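Uncharacterized protein VP1736 (Vibrio parahaemolyticus, PDB 3LXQ) is of unknown function but carries a sulfatase-family domain with the alkaline phosphatase-like alpha/beta fold. Local coordinates at residues A98-S103 and M269-A274; W121-M126 and I344-T349; K205-P210 and W216-E221; D222-A227 and G283-K288; L350-G355 and D366-L371. All coordinates share one frame; numbering follows the deposited sequence.

From the N terminus, contact 1 opens in the loop after strand 87-93 and closes when residues 98-103 meet the start of helix 271-289. Contact 2 starts inside that span, at strand 121-127, and ends at helix 346-353, so the two cross. Both contact 3, a short closure from 205-210 to 216-221, and contact 4, which joins helix 220-234 to helix 271-289, lie within the span of contact 2; contact 3 also falls within that of contact 1, whereas contact 4 crosses it. Contacts 3 and 4 touch through Tyr207. Contact 5 follows in series, binding the end of helix 346-353 to a loop, its centre about 10 Å from that of contact 2.

Contact 1: residues A98-S103 and M269-A274; sequences AQFVGS and MTRNNA
The N-terminal end of helix 271-289 meets the loop that follows strand 87-93 of the central sheet, and the meeting rests on the ring of Phe100. Its side chain leaves a short 3-10 segment with CG anti to the carbonyl carbon (chi1 -52°), which directs the ring at the first turn of the helix. Two helix side chains receive it. Asn272 brings its amide nitrogen to the edge of the ring, near the ring plane, with ND2 3.6 Å from Phe100 CE1; the amide is turned 62° from the ring, so the two flat groups do not stack. Arg271 touches with its aliphatic part, CD lying 3.8 Å from Phe100 CZ in an oblique position. Within its own segment, Gln99 folds back over one face of the ring, where its CG sits above the centre, while its NE2 is hydrogen-bonded to Asp307. The helix start is fixed independently: Thr270 OG1 accepts from Asn273 N at 3.1 Å with an angle of 167°. The buried surface is small, 114 Å², and the contact is van der Waals in kind. It is a loop-to-helix packing beside an N-capped helix, at the strand-end loops of an alkaline phosphatase-like alpha/beta domain.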
# COMPACT_ATOMS: atom_id res chain seq x y z
N ALA A 98 -6.56 -7.90 7.73
CA ALA A 98 -7.43 -7.44 8.81
C ALA A 98 -7.93 -8.57 9.69
O ALA A 98 -8.26 -8.34 10.86
CB ALA A 98 -8.63 -6.66 8.23
N GLN A 99 -8.01 -9.78 9.12
CA GLN A 99 -8.39 -10.98 9.86
C GLN A 99 -7.47 -11.26 11.06
O GLN A 99 -7.87 -11.93 12.02
CB GLN A 99 -8.47 -12.20 8.93
CG GLN A 99 -7.13 -12.70 8.37
CD GLN A 99 -7.25 -13.93 7.47
OE1 GLN A 99 -8.04 -14.84 7.73
NE2 GLN A 99 -6.45 -13.97 6.42
N PHE A 100 -6.25 -10.73 11.00
CA PHE A 100 -5.27 -10.91 12.07
C PHE A 100 -5.17 -9.70 12.99
O PHE A 100 -4.28 -9.65 13.85
CB PHE A 100 -3.87 -11.20 11.50
CG PHE A 100 -3.83 -12.33 10.50
CD1 PHE A 100 -4.07 -13.65 10.89
CD2 PHE A 100 -3.53 -12.07 9.16
CE1 PHE A 100 -4.03 -14.70 9.96
CE2 PHE A 100 -3.48 -13.12 8.21
CZ PHE A 100 -3.74 -14.43 8.62
N VAL A 101 -6.06 -8.72 12.82
CA VAL A 101 -6.01 -7.48 13.61
C VAL A 101 -7.16 -7.35 14.61
O VAL A 101 -8.33 -7.23 14.23
CB VAL A 101 -5.92 -6.20 12.72
CG1 VAL A 101 -5.70 -4.97 13.59
CG2 VAL A 101 -4.79 -6.32 11.71
N GLY A 102 -6.82 -7.38 15.90
CA GLY A 102 -7.80 -7.25 16.98
C GLY A 102 -8.67 -6.00 16.86
O GLY A 102 -9.90 -6.10 16.90
N SER A 103 -8.04 -4.84 16.69
CA SER A 103 -8.77 -3.57 16.60
C SER A 103 -9.68 -3.49 15.36
O SER A 103 -10.56 -2.64 15.31
CB SER A 103 -7.82 -2.37 16.66
OG SER A 103 -6.95 -2.33 15.54
N MSE A 269 5.77 -22.48 15.45
CA MSE A 269 5.89 -21.98 14.08
C MSE A 269 4.56 -22.05 13.35
O MSE A 269 4.28 -23.01 12.63
CB MSE A 269 6.97 -22.76 13.32
CG MSE A 269 8.40 -22.42 13.72
SE MSE A 269 9.79 -23.44 12.80
CE MSE A 269 11.34 -22.78 13.82
N THR A 270 3.73 -21.02 13.55
CA THR A 270 2.46 -20.85 12.84
C THR A 270 2.34 -19.43 12.28
O THR A 270 3.10 -18.54 12.67
CB THR A 270 1.22 -21.08 13.74
OG1 THR A 270 1.06 -19.96 14.62
CG2 THR A 270 1.31 -22.39 14.54
N ARG A 271 1.38 -19.24 11.38
CA ARG A 271 1.09 -17.91 10.85
C ARG A 271 0.62 -16.97 11.95
O ARG A 271 1.17 -15.87 12.09
CB ARG A 271 0.08 -17.96 9.70
CG ARG A 271 -0.09 -16.61 9.02
CD ARG A 271 -0.83 -16.67 7.70
NE ARG A 271 -0.00 -17.07 6.56
CZ ARG A 271 0.88 -16.29 5.94
NH1 ARG A 271 1.13 -15.06 6.36
NH2 ARG A 271 1.55 -16.75 4.90
N ASN A 272 -0.37 -17.40 12.73
CA ASN A 272 -0.90 -16.56 13.81
C ASN A 272 0.21 -16.03 14.70
O ASN A 272 0.28 -14.83 14.97
CB ASN A 272 -1.94 -17.31 14.65
CG ASN A 272 -3.22 -17.63 13.87
OD1 ASN A 272 -3.95 -18.55 14.24
ND2 ASN A 272 -3.48 -16.89 12.81
N ASN A 273 1.09 -16.93 15.14
CA ASN A 273 2.19 -16.57 16.04
C ASN A 273 3.22 -15.65 15.39
O ASN A 273 3.71 -14.72 16.03
CB ASN A 273 2.87 -17.83 16.60
CG ASN A 273 1.99 -18.60 17.56
OD1 ASN A 273 1.19 -18.02 18.29
ND2 ASN A 273 2.16 -19.92 17.59
N ALA A 274 3.54 -15.91 14.12
CA ALA A 274 4.43 -15.03 13.35
C ALA A 274 3.86 -13.61 13.23
O ALA A 274 4.62 -12.63 13.36
CB ALA A 274 4.71 -15.62 11.98

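Contact 2: residues W121-M126 and I344-T349; sequences WQFTQM and IDMPPT
In Met346, a selenomethionine, CG lies anti to the carbonyl carbon (chi1 -65°), and the chain then bends at chi2 and chi3, which carries its SE and CE from helix 346-353 to Phe123 and Met126 of strand 121-127, a helix-on-sheet packing in the core of the sulfatase-family domain. Phe123, with CG anti to the carbonyl carbon, comes from the opposite direction. Their meeting is a Met-aromatic contact: Met346 SE stands 4.5 Å from the centroid of the Phe123 ring and 26° off its normal, hence over a face. The methyl group extends the same contact, Met346 CE lying 3.8 Å from Phe123 CZ. Met126, also a selenomethionine, supplies a third apolar group and approaches Met346 tip to tip, CE to CE at 3.7 Å.

Phe123 is also packed against Trp121, two residues earlier on the same strand, whose ring carries Phe123 CZ over one face, offset toward the rim. The indole NE1 is hydrogen-bonded to Asp337, which holds the polar edge of the ring while its six-membered part reaches the helix. All five touching residues are buried, and strands 298-304 and 322-328 add Ile301, Ile303, Ala325 and Ile327 around them. One helical turn beyond Met346, Thr349 closes the contact with its methyl group, CG2 lying 3.8 Å from Trp121 CH2 in an oblique approach.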
# COMPACT_ATOMS: atom_id res chain seq x y z
N TRP A 121 -4.33 8.17 12.97
CA TRP A 121 -5.28 8.12 11.86
C TRP A 121 -5.43 6.67 11.36
O TRP A 121 -4.58 6.16 10.62
CB TRP A 121 -4.80 9.08 10.77
CG TRP A 121 -5.75 9.32 9.60
CD1 TRP A 121 -7.01 8.80 9.43
CD2 TRP A 121 -5.51 10.16 8.48
NE1 TRP A 121 -7.55 9.26 8.26
CE2 TRP A 121 -6.65 10.10 7.65
CE3 TRP A 121 -4.43 10.95 8.08
CZ2 TRP A 121 -6.74 10.79 6.45
CZ3 TRP A 121 -4.53 11.66 6.88
CH2 TRP A 121 -5.67 11.56 6.08
N GLN A 122 -6.50 6.03 11.81
CA GLN A 122 -6.76 4.61 11.59
C GLN A 122 -7.76 4.51 10.46
O GLN A 122 -8.77 5.23 10.46
CB GLN A 122 -7.32 4.00 12.88
CG GLN A 122 -8.18 2.75 12.72
CD GLN A 122 -8.88 2.34 14.02
OE1 GLN A 122 -8.69 2.97 15.07
NE2 GLN A 122 -9.69 1.29 13.96
N PHE A 123 -7.49 3.64 9.48
CA PHE A 123 -8.43 3.47 8.36
C PHE A 123 -9.13 2.14 8.53
O PHE A 123 -8.48 1.10 8.54
CB PHE A 123 -7.68 3.49 7.01
CG PHE A 123 -7.01 4.81 6.70
CD1 PHE A 123 -5.77 5.12 7.24
CD2 PHE A 123 -7.61 5.71 5.84
CE1 PHE A 123 -5.14 6.33 6.92
CE2 PHE A 123 -6.99 6.93 5.52
CZ PHE A 123 -5.76 7.23 6.06
N THR A 124 -10.45 2.16 8.67
CA THR A 124 -11.18 0.93 9.00
C THR A 124 -11.76 0.29 7.76
O THR A 124 -12.29 -0.83 7.83
CB THR A 124 -12.32 1.16 10.02
OG1 THR A 124 -13.37 1.94 9.41
CG2 THR A 124 -11.80 1.88 11.26
N GLN A 125 -11.66 0.99 6.64
CA GLN A 125 -12.13 0.48 5.36
C GLN A 125 -11.08 0.59 4.25
O GLN A 125 -11.39 1.00 3.14
CB GLN A 125 -13.42 1.20 4.92
CG GLN A 125 -14.64 0.80 5.73
CD GLN A 125 -14.99 -0.67 5.59
OE1 GLN A 125 -15.38 -1.32 6.56
NE2 GLN A 125 -14.86 -1.20 4.38
N MSE A 126 -9.85 0.20 4.58
CA MSE A 126 -8.71 0.17 3.68
C MSE A 126 -8.60 -1.17 2.95
O MSE A 126 -8.67 -2.23 3.56
CB MSE A 126 -7.42 0.41 4.47
CG MSE A 126 -6.16 0.46 3.61
SE MSE A 126 -6.14 1.91 2.30
CE MSE A 126 -6.51 3.40 3.51
N ILE A 344 -3.34 2.45 -2.90
CA ILE A 344 -2.90 3.44 -3.90
C ILE A 344 -3.30 4.90 -3.56
O ILE A 344 -2.78 5.84 -4.17
CB ILE A 344 -3.36 3.09 -5.34
CG1 ILE A 344 -4.88 3.12 -5.46
CG2 ILE A 344 -2.81 1.73 -5.81
CD1 ILE A 344 -5.37 3.29 -6.87
N ASP A 345 -4.20 5.08 -2.59
CA ASP A 345 -4.53 6.42 -2.09
C ASP A 345 -3.51 6.90 -1.06
O ASP A 345 -3.46 8.08 -0.70
CB ASP A 345 -5.93 6.46 -1.46
CG ASP A 345 -7.03 6.00 -2.41
OD1 ASP A 345 -6.93 6.31 -3.61
OD2 ASP A 345 -7.99 5.33 -1.97
N MSE A 346 -2.68 5.98 -0.58
CA MSE A 346 -1.74 6.34 0.45
C MSE A 346 -0.62 7.27 -0.05
O MSE A 346 -0.36 8.28 0.60
CB MSE A 346 -1.22 5.11 1.20
CG MSE A 346 -2.31 4.40 1.99
SE MSE A 346 -3.03 5.49 3.47
CE MSE A 346 -4.55 6.36 2.55
N PRO A 347 -0.01 6.97 -1.22
CA PRO A 347 1.06 7.90 -1.59
C PRO A 347 0.61 9.36 -1.78
O PRO A 347 1.31 10.23 -1.29
CB PRO A 347 1.64 7.33 -2.88
CG PRO A 347 1.04 5.99 -3.07
CD PRO A 347 -0.01 5.75 -2.04
N PRO A 348 -0.51 9.62 -2.50
CA PRO A 348 -1.00 11.02 -2.56
C PRO A 348 -1.34 11.62 -1.18
O PRO A 348 -1.05 12.80 -0.93
CB PRO A 348 -2.28 10.94 -3.43
CG PRO A 348 -2.41 9.50 -3.86
CD PRO A 348 -1.19 8.75 -3.48
N THR A 349 -1.93 10.81 -0.31
CA THR A 349 -2.20 11.25 1.07
C THR A 349 -0.92 11.60 1.84
O THR A 349 -0.85 12.65 2.51
CB THR A 349 -3.02 10.19 1.84
OG1 THR A 349 -4.23 9.91 1.13
CG2 THR A 349 -3.34 10.66 3.26

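Contact 3: residues K205-P210 and W216-E221; sequences KNYTNP and WGVSDE
Val218 sits between Tyr207 and Pro210, each of its two methyl groups having a different principal partner, where a loop folds back on the short strand 217-218 of a two-stranded antiparallel hairpin. Its chi1 of -53° sets CG1 anti to the carbonyl carbon and leaves CG2 between the backbone N and that carbon, and this rotation determines the division. CG2 lies over one face of the Tyr207 ring in a CH-pi contact, 3.9 Å from the ring centroid and 15° off the normal, offset toward the rim on the CE1 side. The tyrosine presents that face because its CG is anti to the carbonyl carbon and its ring is turned by a chi2 of -102°. The ring is held at its far end by a hydrogen bond from Tyr207 OH to the carbonyl oxygen of Tyr180, and its side chain also touches Leu223 and Lys226 of helix 220-234. Strand 217-218 leads through Ser219, at the N-cap, into that helix. Val218 is buried, whereas Tyr207 and Pro210 remain partly exposed. The prolyl ring crosses the valine at about a right angle, with Pro210 CB 3.7 Å from Val218 CG1.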
# COMPACT_ATOMS: atom_id res chain seq x y z
N LYS A 205 22.79 -8.51 3.82
CA LYS A 205 24.25 -8.38 3.85
C LYS A 205 24.76 -7.22 4.72
O LYS A 205 25.94 -7.19 5.07
CB LYS A 205 24.80 -8.27 2.42
CG LYS A 205 24.35 -7.03 1.65
CD LYS A 205 24.76 -7.10 0.19
CE LYS A 205 24.65 -5.73 -0.46
NZ LYS A 205 24.92 -5.78 -1.93
N ASN A 206 23.86 -6.30 5.08
CA ASN A 206 24.19 -5.11 5.87
C ASN A 206 23.91 -5.23 7.38
O ASN A 206 24.16 -4.27 8.12
CB ASN A 206 23.47 -3.86 5.32
CG ASN A 206 23.72 -3.63 3.82
OD1 ASN A 206 22.81 -3.76 3.00
ND2 ASN A 206 24.95 -3.26 3.48
N TYR A 207 23.38 -6.36 7.83
CA TYR A 207 23.10 -6.58 9.27
C TYR A 207 24.25 -7.25 10.01
O TYR A 207 24.55 -8.44 9.80
CB TYR A 207 21.83 -7.41 9.47
CG TYR A 207 20.54 -6.72 9.09
CD1 TYR A 207 19.70 -6.17 10.07
CD2 TYR A 207 20.15 -6.62 7.75
CE1 TYR A 207 18.51 -5.55 9.73
CE2 TYR A 207 18.96 -6.00 7.40
CZ TYR A 207 18.15 -5.46 8.39
OH TYR A 207 16.97 -4.85 8.03
N THR A 208 24.88 -6.50 10.90
CA THR A 208 26.07 -6.97 11.60
C THR A 208 25.81 -8.11 12.59
O THR A 208 26.48 -9.14 12.51
CB THR A 208 26.83 -5.80 12.27
OG1 THR A 208 25.90 -4.96 12.98
CG2 THR A 208 27.58 -4.96 11.23
N ASN A 209 24.86 -7.94 13.51
CA ASN A 209 24.66 -8.94 14.58
C ASN A 209 23.21 -9.22 14.97
O ASN A 209 22.80 -8.90 16.09
CB ASN A 209 25.48 -8.57 15.84
CG ASN A 209 26.77 -9.37 15.97
OD1 ASN A 209 26.86 -10.52 15.54
ND2 ASN A 209 27.76 -8.76 16.59
N PRO A 210 22.44 -9.86 14.07
CA PRO A 210 21.01 -10.04 14.30
C PRO A 210 20.70 -11.06 15.39
O PRO A 210 21.30 -12.14 15.42
CB PRO A 210 20.48 -10.53 12.95
CG PRO A 210 21.71 -10.77 12.06
CD PRO A 210 22.92 -10.67 12.94
N TRP A 216 13.87 -16.36 5.45
CA TRP A 216 13.51 -15.15 4.73
C TRP A 216 14.41 -13.98 5.13
O TRP A 216 14.26 -12.87 4.62
CB TRP A 216 12.02 -14.88 4.93
CG TRP A 216 11.21 -16.02 4.36
CD1 TRP A 216 10.84 -17.18 5.01
CD2 TRP A 216 10.72 -16.15 3.02
NE1 TRP A 216 10.13 -18.00 4.16
CE2 TRP A 216 10.04 -17.39 2.93
CE3 TRP A 216 10.77 -15.32 1.88
CZ2 TRP A 216 9.42 -17.83 1.74
CZ3 TRP A 216 10.15 -15.76 0.71
CH2 TRP A 216 9.49 -17.01 0.65
N GLY A 217 15.35 -14.25 6.04
CA GLY A 217 16.33 -13.26 6.50
C GLY A 217 16.24 -12.98 7.99
O GLY A 217 15.77 -13.82 8.76
N VAL A 218 16.68 -11.79 8.40
CA VAL A 218 16.62 -11.39 9.83
C VAL A 218 15.18 -11.20 10.31
O VAL A 218 14.28 -10.83 9.52
CB VAL A 218 17.44 -10.11 10.12
CG1 VAL A 218 18.87 -10.26 9.61
CG2 VAL A 218 16.79 -8.89 9.50
N SER A 219 14.94 -11.47 11.60
CA SER A 219 13.62 -11.28 12.20
C SER A 219 13.18 -9.82 12.09
O SER A 219 14.00 -8.94 11.79
CB SER A 219 13.61 -11.75 13.66
OG SER A 219 14.38 -10.87 14.48
N ASP A 220 11.89 -9.56 12.31
CA ASP A 220 11.36 -8.21 12.20
C ASP A 220 11.88 -7.28 13.30
O ASP A 220 12.06 -6.10 13.04
CB ASP A 220 9.83 -8.22 12.12
CG ASP A 220 9.30 -8.89 10.85
OD1 ASP A 220 10.05 -8.95 9.84
OD2 ASP A 220 8.13 -9.35 10.86
N GLU A 221 12.17 -7.80 14.49
CA GLU A 221 12.82 -6.95 15.53
C GLU A 221 14.19 -6.44 15.06
O GLU A 221 14.50 -5.27 15.24
CB GLU A 221 12.90 -7.62 16.91
CG GLU A 221 13.60 -6.75 17.98
CD GLU A 221 13.41 -7.21 19.43
OE1 GLU A 221 13.08 -8.39 19.67
OE2 GLU A 221 13.61 -6.39 20.34

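Contact 4: residues D222-A227 and G283-K288; sequences DLYNKA and GTFFDK
Tyr224 and Phe285 form the close-packed centre of a pairing between helix 220-234 and helix 271-289. The short segments run nearly parallel, their axes 9.1 Å apart at closest approach with a crossing angle of -21°, and the CA atoms of this pair are the nearest across the contact. Phe285 has CG anti to its backbone N (chi1 176°), which swings the ring across to the other helix; its CB lies 3.7 Å from Tyr224 CG. The rings themselves are oblique, with planes at 46°, and so neither stack nor meet edge to face. The carbonyl oxygen of Tyr224 instead lies in the plane of the Phe285 ring at its edge, 3.4 Å from CD1. One turn further along, Ala227 CB lies 3.7 Å from Phe285 CE1. The hydroxyl group of Tyr224, a buried residue, is hydrogen-bonded to Gln93 of strand 87-93, and Ala227 also touches Ile179 of strand 175-180.

Toward solvent the character changes. Asn225 and Lys288, both partly exposed, cross at about a right angle. The bent lysine chain carries NZ across to helix 220-234, where it forms a salt bridge with Asp228. The contact thus has an aromatic and alanine interior with a polar pair at its more exposed side, and joins two near-parallel helices lying side by side against the central sheet of an alpha/beta domain.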
# COMPACT_ATOMS: atom_id res chain seq x y z
N ASP A 222 15.00 -7.31 14.44
CA ASP A 222 16.30 -6.89 13.88
C ASP A 222 16.11 -5.87 12.75
O ASP A 222 16.85 -4.89 12.66
CB ASP A 222 17.14 -8.08 13.41
CG ASP A 222 17.49 -9.03 14.55
OD1 ASP A 222 18.09 -8.59 15.56
OD2 ASP A 222 17.15 -10.22 14.42
N LEU A 223 15.11 -6.11 11.91
CA LEU A 223 14.73 -5.16 10.86
C LEU A 223 14.43 -3.78 11.46
O LEU A 223 14.92 -2.76 10.97
CB LEU A 223 13.49 -5.64 10.12
CG LEU A 223 12.89 -4.72 9.04
CD1 LEU A 223 13.76 -4.68 7.79
CD2 LEU A 223 11.49 -5.19 8.70
N TYR A 224 13.63 -3.80 12.52
CA TYR A 224 13.16 -2.59 13.17
C TYR A 224 14.24 -1.89 14.01
O TYR A 224 14.18 -0.67 14.17
CB TYR A 224 11.93 -2.91 14.02
CG TYR A 224 10.62 -3.12 13.26
CD1 TYR A 224 10.25 -2.29 12.20
CD2 TYR A 224 9.73 -4.12 13.66
CE1 TYR A 224 9.03 -2.48 11.53
CE2 TYR A 224 8.52 -4.31 13.00
CZ TYR A 224 8.17 -3.50 11.95
OH TYR A 224 6.96 -3.72 11.33
N ASN A 225 15.20 -2.65 14.55
CA ASN A 225 16.37 -2.03 15.20
C ASN A 225 17.21 -1.31 14.14
O ASN A 225 17.71 -0.21 14.37
CB ASN A 225 17.25 -3.05 15.93
CG ASN A 225 16.53 -3.77 17.08
OD1 ASN A 225 16.78 -4.96 17.32
ND2 ASN A 225 15.66 -3.06 17.80
N LYS A 226 17.33 -1.94 12.97
CA LYS A 226 18.09 -1.40 11.85
C LYS A 226 17.46 -0.13 11.33
O LYS A 226 18.16 0.79 10.92
CB LYS A 226 18.16 -2.43 10.71
CG LYS A 226 19.14 -2.06 9.59
CD LYS A 226 20.55 -1.88 10.19
CE LYS A 226 21.66 -2.01 9.17
NZ LYS A 226 22.97 -1.58 9.78
N ALA A 227 16.13 -0.11 11.31
CA ALA A 227 15.38 1.04 10.85
C ALA A 227 15.70 2.20 11.77
O ALA A 227 16.29 3.20 11.34
CB ALA A 227 13.90 0.72 10.84
N GLY A 283 5.97 -3.01 17.96
CA GLY A 283 5.87 -2.32 19.25
C GLY A 283 7.22 -1.88 19.76
O GLY A 283 7.37 -0.76 20.27
N THR A 284 8.22 -2.75 19.61
CA THR A 284 9.61 -2.43 19.95
C THR A 284 10.18 -1.31 19.07
O THR A 284 11.00 -0.53 19.53
CB THR A 284 10.58 -3.66 19.91
OG1 THR A 284 10.69 -4.16 18.58
CG2 THR A 284 10.10 -4.77 20.84
N PHE A 285 9.75 -1.23 17.81
CA PHE A 285 10.13 -0.11 16.95
C PHE A 285 9.55 1.20 17.46
O PHE A 285 10.28 2.19 17.57
CB PHE A 285 9.70 -0.29 15.49
CG PHE A 285 10.00 0.91 14.63
CD1 PHE A 285 11.27 1.08 14.08
CD2 PHE A 285 9.04 1.89 14.41
CE1 PHE A 285 11.56 2.19 13.30
CE2 PHE A 285 9.33 3.01 13.64
CZ PHE A 285 10.58 3.17 13.08
N PHE A 286 8.25 1.21 17.76
CA PHE A 286 7.58 2.45 18.20
C PHE A 286 7.98 2.91 19.61
O PHE A 286 7.94 4.12 19.89
CB PHE A 286 6.05 2.36 18.05
CG PHE A 286 5.56 2.72 16.67
CD1 PHE A 286 5.55 4.05 16.25
CD2 PHE A 286 5.13 1.74 15.78
CE1 PHE A 286 5.12 4.40 14.97
CE2 PHE A 286 4.68 2.08 14.49
CZ PHE A 286 4.69 3.40 14.09
N ASP A 287 8.36 1.97 20.47
CA ASP A 287 8.86 2.31 21.81
C ASP A 287 10.14 3.11 21.69
O ASP A 287 10.41 4.03 22.47
CB ASP A 287 9.12 1.05 22.64
CG ASP A 287 7.84 0.32 23.04
OD1 ASP A 287 6.76 0.96 23.13
OD2 ASP A 287 7.92 -0.91 23.24
N LYS A 288 10.94 2.73 20.70
CA LYS A 288 12.19 3.40 20.39
C LYS A 288 11.90 4.68 19.62
O LYS A 288 12.47 5.72 19.92
CB LYS A 288 13.10 2.47 19.58
CG LYS A 288 13.40 1.15 20.28
CD LYS A 288 14.81 0.63 20.00
CE LYS A 288 14.98 0.15 18.57
NZ LYS A 288 16.43 -0.04 18.24

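Contact 5: residues L350-G355 and D366-L371; sequences LLSLIG and DLTKPL
The carboxylate of Asp366 is the flat group at this contact, and it is used at both oxygens. Ser352, near the end of helix 346-353, donates from OG to Asp366 OD2 at 2.6 Å, on the syn side and 25° out of the carboxylate plane. The other oxygen serves its own loop: Thr368 N reaches Asp366 OD1 at 3.0 Å from the anti side, 33° out of the plane, which defines an Asx turn. This Asx turn overlaps a type I beta turn from Asp366 to Lys369.

Ser352 OG is placed by a chi1 of -166°, anti to the backbone N, and it also pairs with the backbone N of Thr80. Next to this polar group, Leu353 and Thr368 slide past each other in opposite directions, with Leu353 CG 3.6 Å from Thr368 CG2; both side chains touch Trp121. The helix ends just beyond in a Schellman motif, Gly355 taking a positive phi.

Asp366 is buried, and Lys369 of the same loop adds a long salt bridge, NZ to Asp366 OD2 at 3.6 Å. With hydroxyl and amide donors at its two oxygens, the carboxylate is probably stabilised in its ionised form, and its two-sided bonding ties the geometry of the turn to the last turn of the helix.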
# COMPACT_ATOMS: atom_id res chain seq x y z
N LEU A 350 0.09 10.74 1.74
CA LEU A 350 1.33 10.90 2.50
C LEU A 350 2.15 12.11 2.04
O LEU A 350 2.66 12.87 2.87
CB LEU A 350 2.17 9.62 2.46
CG LEU A 350 1.53 8.38 3.11
CD1 LEU A 350 2.14 7.09 2.58
CD2 LEU A 350 1.59 8.43 4.64
N LEU A 351 2.25 12.30 0.72
CA LEU A 351 2.92 13.48 0.16
C LEU A 351 2.29 14.77 0.68
O LEU A 351 2.99 15.76 0.97
CB LEU A 351 2.87 13.49 -1.36
CG LEU A 351 3.74 12.51 -2.15
CD1 LEU A 351 3.60 12.83 -3.63
CD2 LEU A 351 5.22 12.54 -1.73
N SER A 352 0.97 14.75 0.80
CA SER A 352 0.22 15.89 1.25
C SER A 352 0.52 16.15 2.72
O SER A 352 0.65 17.31 3.13
CB SER A 352 -1.28 15.66 1.02
OG SER A 352 -2.04 16.86 1.16
N LEU A 353 0.64 15.08 3.50
CA LEU A 353 0.95 15.19 4.93
C LEU A 353 2.37 15.66 5.23
O LEU A 353 2.61 16.31 6.25
CB LEU A 353 0.69 13.86 5.65
CG LEU A 353 -0.77 13.54 5.96
CD1 LEU A 353 -0.96 12.06 6.27
CD2 LEU A 353 -1.26 14.41 7.12
N ILE A 354 3.30 15.33 4.34
CA ILE A 354 4.72 15.66 4.58
C ILE A 354 5.12 17.03 4.01
O ILE A 354 6.28 17.45 4.13
CB ILE A 354 5.70 14.54 4.12
CG1 ILE A 354 5.65 14.35 2.60
CG2 ILE A 354 5.43 13.24 4.88
CD1 ILE A 354 6.77 13.46 2.05
N GLY A 355 4.17 17.70 3.37
CA GLY A 355 4.39 19.02 2.81
C GLY A 355 4.98 19.06 1.41
O GLY A 355 5.62 20.04 1.04
N ASP A 366 -6.01 12.13 -2.27
CA ASP A 366 -5.37 12.79 -1.13
C ASP A 366 -6.44 12.83 -0.06
O ASP A 366 -7.37 13.65 -0.12
CB ASP A 366 -4.92 14.19 -1.51
CG ASP A 366 -4.35 15.00 -0.33
OD1 ASP A 366 -4.41 14.54 0.83
OD2 ASP A 366 -3.85 16.12 -0.58
N LEU A 367 -6.32 11.95 0.91
CA LEU A 367 -7.41 11.77 1.87
C LEU A 367 -7.33 12.74 3.05
O LEU A 367 -8.13 12.65 3.98
CB LEU A 367 -7.50 10.31 2.32
CG LEU A 367 -7.91 9.36 1.19
CD1 LEU A 367 -7.59 7.91 1.53
CD2 LEU A 367 -9.38 9.53 0.78
N THR A 368 -6.36 13.66 3.00
CA THR A 368 -6.32 14.76 3.95
C THR A 368 -7.43 15.76 3.59
O THR A 368 -7.76 16.64 4.38
CB THR A 368 -4.97 15.52 3.95
OG1 THR A 368 -4.76 16.15 2.68
CG2 THR A 368 -3.80 14.60 4.30
N LYS A 369 -7.99 15.59 2.39
CA LYS A 369 -9.02 16.46 1.86
C LYS A 369 -10.35 15.71 1.79
O LYS A 369 -10.35 14.47 1.77
CB LYS A 369 -8.61 16.99 0.48
CG LYS A 369 -7.35 17.86 0.55
CD LYS A 369 -6.82 18.23 -0.81
CE LYS A 369 -5.72 19.27 -0.65
NZ LYS A 369 -4.86 19.35 -1.85
N PRO A 370 -11.47 16.47 1.75
CA PRO A 370 -12.80 15.88 1.76
C PRO A 370 -13.03 14.94 0.59
O PRO A 370 -12.50 15.13 -0.49
CB PRO A 370 -13.74 17.10 1.63
CG PRO A 370 -12.95 18.23 2.18
CD PRO A 370 -11.54 17.95 1.72
N LEU A 371 -13.84 13.93 0.84
CA LEU A 371 -14.20 12.99 -0.17
C LEU A 371 -15.65 12.66 0.12
O LEU A 371 -15.98 12.21 1.22
CB LEU A 371 -13.32 11.74 -0.06
CG LEU A 371 -13.58 10.64 -1.09
CD1 LEU A 371 -13.02 11.02 -2.46
CD2 LEU A 371 -13.04 9.28 -0.62